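Side-chain contact in putative lipoprotein (Campylobacter jejuni subsp. jejuni, PDB 4GIO), which is of unknown function but adopts a variant immunoglobulin fold and is probably a membrane-anchored bacterial lipoprotein: residues A[58-61]-A[62-66]. Numbering follows the deposited sequence.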
ATOM      1  N   TRP A  58       3.058   4.969  -7.399  1.00 16.22           N
ATOM      2  CA  TRP A  58       4.510   4.637  -7.414  1.00 15.29           C
ATOM      3  C   TRP A  58       5.269   5.887  -7.544  1.00 14.78           C
ATOM      4  O   TRP A  58       4.875   6.724  -8.295  1.00 17.27           O
ATOM      5  CB  TRP A  58       4.812   3.752  -8.626  1.00 13.82           C
ATOM      6  CG  TRP A  58       4.015   2.402  -8.485  1.00 15.63           C
ATOM      7  CD1 TRP A  58       2.916   2.018  -9.192  1.00 16.93           C
ATOM      8  CD2 TRP A  58       4.323   1.334  -7.604  1.00 13.20           C
ATOM      9  NE1 TRP A  58       2.476   0.766  -8.781  1.00 15.61           N
ATOM     10  CE2 TRP A  58       3.346   0.296  -7.841  1.00 14.86           C
ATOM     11  CE3 TRP A  58       5.329   1.123  -6.665  1.00 12.49           C
ATOM     12  CZ2 TRP A  58       3.341  -0.893  -7.135  1.00 15.61           C
ATOM     13  CZ3 TRP A  58       5.329  -0.087  -5.947  1.00 18.35           C
ATOM     14  CH2 TRP A  58       4.365  -1.103  -6.235  1.00 12.88           C
ATOM     15  N   LEU A  59       6.363   6.006  -6.807  1.00 17.71           N
ATOM     16  CA  LEU A  59       7.197   7.213  -6.779  1.00 17.64           C
ATOM     17  C   LEU A  59       8.590   6.935  -7.383  1.00 18.17           C
ATOM     18  O   LEU A  59       9.160   5.840  -7.143  1.00 18.95           O
ATOM     19  CB  LEU A  59       7.390   7.691  -5.344  1.00 17.17           C
ATOM     20  CG  LEU A  59       6.101   7.959  -4.505  1.00 17.94           C
ATOM     21  CD1 LEU A  59       6.481   8.492  -3.130  1.00 19.17           C
ATOM     22  CD2 LEU A  59       5.150   8.853  -5.301  1.00 14.62           C
ATOM     23  N   ASP A  60       9.173   7.950  -8.073  1.00 17.82           N
ATOM     24  CA  ASP A  60      10.465   7.766  -8.640  1.00 18.77           C
ATOM     25  C   ASP A  60      11.557   8.102  -7.608  1.00 19.52           C
ATOM     26  O   ASP A  60      11.281   8.404  -6.413  1.00 17.20           O
ATOM     27  CB  ASP A  60      10.594   8.539 -10.005  1.00 19.28           C
ATOM     28  CG  ASP A  60      10.588  10.089  -9.829  1.00 20.61           C
ATOM     29  OD1 ASP A  60      10.701  10.605  -8.682  1.00 23.77           O
ATOM     30  OD2 ASP A  60      10.530  10.796 -10.871  1.00 29.04           O
ATOM     31  N   LYS A  61      12.829   8.053  -8.056  1.00 20.75           N
ATOM     32  CA  LYS A  61      13.985   8.415  -7.188  1.00 20.80           C
ATOM     33  C   LYS A  61      13.898   9.816  -6.543  1.00 20.84           C
ATOM     34  O   LYS A  61      14.501  10.048  -5.499  1.00 21.96           O
ATOM     35  CB  LYS A  61      15.333   8.285  -7.985  1.00 21.25           C
ATOM     36  CG  LYS A  61      15.277   8.964  -9.346  1.00 26.07           C
ATOM     37  CD  LYS A  61      16.630   9.111 -10.006  1.00 35.83           C
ATOM     38  CE  LYS A  61      16.728  10.514 -10.631  1.00 41.25           C
ATOM     39  NZ  LYS A  61      17.036  11.616  -9.593  1.00 44.69           N
ATOM     40  N   ASP A  62      13.224  10.772  -7.166  1.00 19.74           N
ATOM     41  CA  ASP A  62      13.053  12.086  -6.552  1.00 20.92           C
ATOM     42  C   ASP A  62      11.838  12.208  -5.638  1.00 20.90           C
ATOM     43  O   ASP A  62      11.669  13.254  -4.967  1.00 21.58           O
ATOM     44  CB  ASP A  62      12.875  13.154  -7.636  1.00 22.91           C
ATOM     45  CG  ASP A  62      14.173  13.413  -8.432  1.00 27.05           C
ATOM     46  OD1 ASP A  62      15.242  13.360  -7.800  1.00 28.86           O
ATOM     47  OD2 ASP A  62      14.068  13.559  -9.692  1.00 30.82           O
ATOM     48  N   GLY A  63      10.992  11.161  -5.585  1.00 19.14           N
ATOM     49  CA  GLY A  63       9.745  11.244  -4.825  1.00 18.06           C
ATOM     50  C   GLY A  63       8.596  11.787  -5.660  1.00 18.75           C
ATOM     51  O   GLY A  63       7.533  12.078  -5.094  1.00 19.79           O
ATOM     52  N   PHE A  64       8.746  11.869  -7.000  1.00 16.35           N
ATOM     53  CA  PHE A  64       7.675  12.338  -7.845  1.00 17.44           C
ATOM     54  C   PHE A  64       6.766  11.149  -8.208  1.00 18.87           C
ATOM     55  O   PHE A  64       7.237  10.031  -8.462  1.00 16.85           O
ATOM     56  CB  PHE A  64       8.164  12.892  -9.174  1.00 18.82           C
ATOM     57  CG  PHE A  64       9.080  14.129  -9.060  1.00 20.87           C
ATOM     58  CD1 PHE A  64       8.880  15.076  -8.035  1.00 22.96           C
ATOM     59  CD2 PHE A  64      10.079  14.366 -10.016  1.00 25.37           C
ATOM     60  CE1 PHE A  64       9.683  16.285  -7.945  1.00 22.56           C
ATOM     61  CE2 PHE A  64      10.934  15.548  -9.913  1.00 25.54           C
ATOM     62  CZ  PHE A  64      10.701  16.499  -8.883  1.00 23.69           C
ATOM     63  N   VAL A  65       5.479  11.417  -8.278  1.00 16.89           N
ATOM     64  CA  VAL A  65       4.575  10.406  -8.782  1.00 19.53           C
ATOM     65  C   VAL A  65       4.918  10.005 -10.221  1.00 19.93           C
ATOM     66  O   VAL A  65       5.061  10.854 -11.111  1.00 20.24           O
ATOM     67  CB  VAL A  65       3.112  10.889  -8.664  1.00 18.87           C
ATOM     68  CG1 VAL A  65       2.171   9.849  -9.245  1.00 19.52           C
ATOM     69  CG2 VAL A  65       2.798  11.089  -7.204  1.00 19.63           C
ATOM     70  N   LEU A  66       5.083   8.707 -10.439  1.00 20.12           N
ATOM     71  CA  LEU A  66       5.204   8.216 -11.792  1.00 20.45           C
ATOM     72  C   LEU A  66       3.797   8.202 -12.416  1.00 21.42           C
ATOM     73  O   LEU A  66       2.935   7.378 -12.052  1.00 22.77           O
ATOM     74  CB  LEU A  66       5.801   6.800 -11.852  1.00 19.11           C
ATOM     75  CG  LEU A  66       7.277   6.676 -11.537  1.00 20.03           C
ATOM     76  CD1 LEU A  66       7.580   5.216 -11.315  1.00 21.08           C
ATOM     77  CD2 LEU A  66       8.161   7.292 -12.716  1.00 23.18           C
TER
HETATM   78  O   HOH W   1       1.981   5.707  -9.953  1.00 15.05           O
HETATM   79  O   HOH W   2      12.514  12.176 -11.600  1.00 33.68           O
HETATM   80  O   HOH W   3       7.739  11.512 -12.440  1.00 36.42           O
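Asp60 OD1 accepts from two backbone amides, Asp62 N inside the type I turn that Asp60 begins and Phe64 N just beyond it. Phe64 N donates to Asp60 OD1 over 2.9 Å from above the carboxylate plane (48° out of it), whereas the bond from Asp62 N is weak, its N-H...O angle only 129°. A chi1 of 68°, with CG lodged between the backbone N and the carbonyl carbon, folds the carboxylate over these amides. Gly63 N closes the turn on Asp60 O at 2.9 Å.

Beyond the turn the chain runs back beside Trp58 and Leu59 of strand 50-59: Asp60 N donates to Phe64 O at 2.9 Å and Leu66 N to Trp58 O at 2.9 Å, which brackets Leu59 and Val65 as a non-hydrogen-bonded antiparallel pair. Leu59 CD2 meets Val65 CG2 at 3.8 Å, and Asp60 CB lies 3.9 Å from Leu66 CD2. Leu59 also bonds through its backbone to Asn97 and Asp98, joining the turn to the start of strand 98-105.

Lys61 NZ forms a salt bridge with Asp62 OD1 at 3.1 Å, and may temper the proximity of the Asp60 and Asp62 carboxylates; a water between their OD2 atoms sits doubtfully close to Asp60. Accepting the Phe64 amide and, weakly, that of Asp62, Asp60 is probably ionised and probably helps hold this turn in shape.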